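PDB 4LJS: periplasmic binding protein from Veillonella parvula, which probably captures a small ligand, perhaps an iron-siderophore or cobalamin-like compound, in the periplasm and delivers it to an ABC importer. Local coordinates for residues A[67-72]-A[104-109]; A[196-201]-A[233-238]. One frame throughout, in Å; residues are numbered along the deposited sequence.

Contact 1: residues A[67-72]-A[104-109]; sequences IVAGMG and LMMKPD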
loop_
_atom_site.group_PDB
_atom_site.type_symbol
_atom_site.label_atom_id
_atom_site.label_comp_id
_atom_site.label_asym_id
_atom_site.label_seq_id
_atom_site.Cartn_x
_atom_site.Cartn_y
_atom_site.Cartn_z
ATOM N N ILE A 67 3.914 -0.216 -18.711
ATOM C CA ILE A 67 4.702 0.681 -17.876
ATOM C C ILE A 67 6.048 1.040 -18.521
ATOM O O ILE A 67 6.883 0.168 -18.774
ATOM C CB ILE A 67 4.980 0.066 -16.497
ATOM C CG1 ILE A 67 3.674 -0.274 -15.777
ATOM C CG2 ILE A 67 5.843 1.011 -15.669
ATOM C CD1 ILE A 67 3.880 -0.974 -14.439
ATOM N N VAL A 68 6.256 2.327 -18.777
ATOM C CA VAL A 68 7.535 2.804 -19.287
ATOM C C VAL A 68 8.479 3.107 -18.131
ATOM O O VAL A 68 9.658 2.740 -18.162
ATOM C CB VAL A 68 7.370 4.050 -20.180
ATOM C CG1 VAL A 68 8.740 4.634 -20.546
ATOM C CG2 VAL A 68 6.598 3.687 -21.438
ATOM N N ALA A 69 7.952 3.763 -17.102
ATOM C CA ALA A 69 8.736 4.048 -15.909
ATOM C C ALA A 69 8.002 3.601 -14.648
ATOM O O ALA A 69 6.816 3.897 -14.460
ATOM C CB ALA A 69 9.088 5.526 -15.837
ATOM N N GLY A 70 8.712 2.863 -13.802
ATOM C CA GLY A 70 8.173 2.396 -12.535
ATOM C C GLY A 70 9.212 2.717 -11.489
ATOM O O GLY A 70 10.129 1.927 -11.241
HETATM N N MSE A 71 9.084 3.893 -10.884
HETATM C CA MSE A 71 10.163 4.420 -10.058
HETATM C C MSE A 71 9.786 4.444 -8.583
HETATM O O MSE A 71 8.632 4.672 -8.239
HETATM C CB MSE A 71 10.552 5.822 -10.539
HETATM C CG MSE A 71 10.982 5.853 -12.005
HETATM SE SE MSE A 71 11.314 7.647 -12.721
HETATM C CE MSE A 71 9.515 8.016 -13.342
ATOM N N GLY A 72 10.760 4.198 -7.711
ATOM C CA GLY A 72 10.524 4.333 -6.283
ATOM C C GLY A 72 10.594 3.066 -5.446
ATOM O O GLY A 72 10.482 3.132 -4.224
ATOM N N LEU A 104 8.947 14.182 -19.362
ATOM C CA LEU A 104 8.548 14.767 -20.637
ATOM C C LEU A 104 9.108 13.957 -21.817
ATOM O O LEU A 104 8.390 13.666 -22.770
ATOM C CB LEU A 104 8.984 16.238 -20.732
ATOM C CG LEU A 104 8.108 17.247 -19.964
ATOM C CD1 LEU A 104 8.775 18.620 -19.865
ATOM C CD2 LEU A 104 6.728 17.368 -20.597
HETATM N N MSE A 105 10.386 13.595 -21.730
HETATM C CA MSE A 105 11.062 12.826 -22.775
HETATM C C MSE A 105 10.393 11.474 -23.017
HETATM O O MSE A 105 10.375 10.973 -24.143
HETATM C CB MSE A 105 12.547 12.632 -22.425
HETATM C CG MSE A 105 13.305 11.634 -23.307
HETATM SE SE MSE A 105 13.236 9.767 -22.692
HETATM C CE MSE A 105 14.090 9.998 -20.945
HETATM N N MSE A 106 9.842 10.896 -21.954
HETATM C CA MSE A 106 9.210 9.584 -22.020
HETATM C C MSE A 106 7.854 9.623 -22.710
HETATM O O MSE A 106 7.367 8.591 -23.174
HETATM C CB MSE A 106 9.016 9.034 -20.608
HETATM C CG MSE A 106 10.292 8.670 -19.910
HETATM SE SE MSE A 106 9.951 8.176 -18.062
HETATM C CE MSE A 106 11.799 8.307 -17.438
ATOM N N LYS A 107 7.238 10.805 -22.729
ATOM C CA LYS A 107 5.925 11.011 -23.341
ATOM C C LYS A 107 4.875 10.032 -22.826
ATOM O O LYS A 107 4.373 9.194 -23.580
ATOM C CB LYS A 107 6.019 10.937 -24.875
ATOM C CG LYS A 107 6.835 12.060 -25.482
ATOM C CD LYS A 107 6.791 12.046 -27.003
ATOM C CE LYS A 107 5.397 12.348 -27.527
ATOM N NZ LYS A 107 5.451 12.758 -28.960
ATOM N N PRO A 108 4.543 10.127 -21.535
ATOM C CA PRO A 108 3.532 9.215 -21.002
ATOM C C PRO A 108 2.146 9.606 -21.506
ATOM O O PRO A 108 1.934 10.760 -21.892
ATOM C CB PRO A 108 3.611 9.467 -19.499
ATOM C CG PRO A 108 3.997 10.921 -19.406
ATOM C CD PRO A 108 4.975 11.123 -20.533
ATOM N N ASP A 109 1.216 8.659 -21.509
ATOM C CA ASP A 109 -0.173 9.001 -21.757
ATOM C C ASP A 109 -0.995 8.814 -20.474
ATOM O O ASP A 109 -2.148 9.221 -20.395
ATOM C CB ASP A 109 -0.755 8.247 -22.979
ATOM C CG ASP A 109 -0.699 6.731 -22.841
ATOM O OD1 ASP A 109 -0.302 6.222 -21.770
ATOM O OD2 ASP A 109 -1.071 6.044 -23.820
#
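M106, a selenomethionine in the last turn of helix 100-106, reaches across to strand 67-71 and lays its selenium against A69, with SE of M106 3.6 Å from CB of A69. Its CG is anti to the carbonyl carbon (chi1 -69°), and beyond CG the chain runs extended (chi2 174°), which carries SE out from the helix to the strand. Nearer the helix backbone the fit is slacker: CG1 of V68 stands 4.4 Å from CG of M106, at V68, where the chain turns a corner. The three touching residues are all buried, and V48 of the adjacent strand 47-50 also packs on M106. M105 and K107, which take no part in the contact, are exposed to solvent. K107, with positive phi, ends the helix, and its N bonds to O of L104 (3.1 Å), three residues back. The carbonyl of M106 is held by the guanidinium of R46, and both carboxylate oxygens of D109 accept backbone N-H groups, from E45 and R46. The meeting of helix and edge strand is therefore wholly apolar, made by one long flexible side chain, while the polar bonds that fix the helix exit lead instead to the residues just ahead of strand 47-50.

Contact 2: residues A[196-201]-A[233-238]; sequences KALFIE and PSISME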
loop_
_atom_site.group_PDB
_atom_site.type_symbol
_atom_site.label_atom_id
_atom_site.label_comp_id
_atom_site.label_asym_id
_atom_site.label_seq_id
_atom_site.Cartn_x
_atom_site.Cartn_y
_atom_site.Cartn_z
ATOM N N LYS A 196 -6.655 -7.711 21.562
ATOM C CA LYS A 196 -6.239 -6.317 21.674
ATOM C C LYS A 196 -4.899 -6.091 20.963
ATOM O O LYS A 196 -3.862 -6.624 21.381
ATOM C CB LYS A 196 -6.157 -5.889 23.145
ATOM C CG LYS A 196 -5.700 -4.447 23.329
ATOM C CD LYS A 196 -6.635 -3.637 24.220
ATOM C CE LYS A 196 -6.473 -4.001 25.680
ATOM N NZ LYS A 196 -6.830 -2.852 26.559
ATOM N N ALA A 197 -4.923 -5.296 19.897
ATOM C CA ALA A 197 -3.749 -5.113 19.044
ATOM C C ALA A 197 -3.091 -3.738 19.173
ATOM O O ALA A 197 -3.766 -2.727 19.392
ATOM C CB ALA A 197 -4.108 -5.378 17.583
ATOM N N LEU A 198 -1.768 -3.716 19.017
ATOM C CA LEU A 198 -1.012 -2.474 18.964
ATOM C C LEU A 198 -0.170 -2.415 17.699
ATOM O O LEU A 198 0.606 -3.330 17.424
ATOM C CB LEU A 198 -0.106 -2.339 20.189
ATOM C CG LEU A 198 0.858 -1.153 20.140
ATOM C CD1 LEU A 198 0.099 0.165 20.254
ATOM C CD2 LEU A 198 1.933 -1.270 21.212
ATOM N N PHE A 199 -0.327 -1.338 16.931
ATOM C CA PHE A 199 0.489 -1.116 15.742
ATOM C C PHE A 199 1.445 0.039 15.989
ATOM O O PHE A 199 1.018 1.169 16.241
ATOM C CB PHE A 199 -0.381 -0.788 14.532
ATOM C CG PHE A 199 -1.360 -1.867 14.175
ATOM C CD1 PHE A 199 -2.576 -1.970 14.836
ATOM C CD2 PHE A 199 -1.075 -2.766 13.163
ATOM C CE1 PHE A 199 -3.484 -2.959 14.498
ATOM C CE2 PHE A 199 -1.977 -3.759 12.819
ATOM C CZ PHE A 199 -3.182 -3.858 13.492
ATOM N N ILE A 200 2.739 -0.248 15.922
ATOM C CA ILE A 200 3.750 0.782 16.118
ATOM C C ILE A 200 4.908 0.626 15.148
ATOM O O ILE A 200 5.207 -0.481 14.695
ATOM C CB ILE A 200 4.316 0.776 17.555
ATOM C CG1 ILE A 200 4.709 -0.645 17.969
ATOM C CG2 ILE A 200 3.304 1.355 18.528
ATOM C CD1 ILE A 200 5.617 -0.701 19.174
ATOM N N GLU A 201 5.547 1.748 14.824
ATOM C CA GLU A 201 6.803 1.739 14.082
ATOM C C GLU A 201 7.887 2.253 15.006
ATOM O O GLU A 201 7.689 3.238 15.718
ATOM C CB GLU A 201 6.735 2.615 12.821
ATOM C CG GLU A 201 8.080 2.732 12.093
ATOM C CD GLU A 201 8.035 3.584 10.827
ATOM O OE1 GLU A 201 7.025 4.290 10.604
ATOM O OE2 GLU A 201 9.023 3.541 10.054
ATOM N N PRO A 233 1.024 11.215 18.640
ATOM C CA PRO A 233 1.934 10.789 17.572
ATOM C C PRO A 233 2.884 9.686 18.044
ATOM O O PRO A 233 3.475 8.976 17.229
ATOM C CB PRO A 233 2.712 12.069 17.235
ATOM C CG PRO A 233 2.549 12.951 18.430
ATOM C CD PRO A 233 1.187 12.639 18.971
ATOM N N SER A 234 3.005 9.538 19.360
ATOM C CA SER A 234 3.891 8.551 19.952
ATOM C C SER A 234 3.218 7.888 21.151
ATOM O O SER A 234 2.434 8.521 21.855
ATOM C CB SER A 234 5.179 9.233 20.399
ATOM O OG SER A 234 4.887 10.355 21.223
ATOM N N ILE A 235 3.512 6.614 21.382
ATOM C CA ILE A 235 3.009 5.949 22.575
ATOM C C ILE A 235 4.150 5.545 23.505
ATOM O O ILE A 235 5.089 4.855 23.097
ATOM C CB ILE A 235 2.090 4.745 22.256
ATOM C CG1 ILE A 235 1.540 4.146 23.552
ATOM C CG2 ILE A 235 2.821 3.691 21.438
ATOM C CD1 ILE A 235 0.356 3.222 23.358
ATOM N N SER A 236 4.072 6.002 24.750
ATOM C CA SER A 236 5.108 5.710 25.728
ATOM C C SER A 236 5.133 4.225 26.053
ATOM O O SER A 236 4.105 3.545 25.982
ATOM C CB SER A 236 4.881 6.512 27.011
ATOM O OG SER A 236 3.741 6.039 27.710
HETATM N N MSE A 237 6.316 3.727 26.406
HETATM C CA MSE A 237 6.469 2.360 26.883
HETATM C C MSE A 237 5.556 2.137 28.090
HETATM O O MSE A 237 5.037 1.038 28.306
HETATM C CB MSE A 237 7.932 2.096 27.251
HETATM C CG MSE A 237 8.208 0.705 27.802
HETATM SE SE MSE A 237 10.099 0.220 27.754
HETATM C CE MSE A 237 10.475 0.707 25.901
ATOM N N GLU A 238 5.350 3.204 28.854
ATOM C CA GLU A 238 4.467 3.187 30.011
ATOM C C GLU A 238 3.006 2.968 29.626
ATOM O O GLU A 238 2.303 2.172 30.251
ATOM C CB GLU A 238 4.604 4.496 30.780
ATOM C CG GLU A 238 3.585 4.665 31.873
ATOM C CD GLU A 238 3.923 5.811 32.789
ATOM O OE1 GLU A 238 4.467 6.821 32.294
ATOM O OE2 GLU A 238 3.658 5.696 34.003
#
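Segment 196-201 is a regular strand, whereas 233-238 is an irregular lead-in that becomes helical at M237; the two backbones come closest at I200 and I235, whose CA atoms are 8.3 Å apart. Only side chains bridge that distance. I235 points toward the strand and meets L198 and I200, residues two apart whose side chains emerge on the same face. CG2 of I235, set between its backbone N and carbonyl carbon, touches CG2 of I200, anti to its own carbonyl carbon, at 3.8 Å; the two side chains cross at about a right angle. The longer branch of I235, with CG1 anti to the backbone N (chi1 -177°), is directed at L198, where the CD1 atoms of L198 and I235 lie at a looser 4.4 Å. Beyond I235 the chain enters the helix through S236, its N-cap, whose OG accepts the backbone N-H of D239. On the strand's other face F199 stacks on the ring of F249, and V306 of helix 299-310 covers it. F207 of the antiparallel strand 206-209 packs against both I200 and I235, and I248 and L250 of the parallel strand 247-252 border I200, so I235, just ahead of helix 237-243, packs on the face of the mixed sheet that carries L198 and I200.

Overall arrangement
After the antiparallel strands 19-29 and 34-40, the chain forms strand 47-50 and helix 52-60 before reaching contact 1, which closes a 31-residue excursion holding helix 84-89 and the start of helix 100-106. It ties the helix to the edge of the four-stranded parallel sheet. The chain then completes that sheet with strands 110-113 and 135-138 and passes through helices 151-164 and 168-188 to the second sheet. There contact 2 closes another 31-residue excursion, tying the lead-in to helix 237-243 to strand 196-203 of the mixed sheet. The two loops follow in series, neither nested nor crossed. Their centres lie 39 Å apart on opposite sides of the chain's centre, consistent with the two-lobed architecture of periplasmic binding proteins.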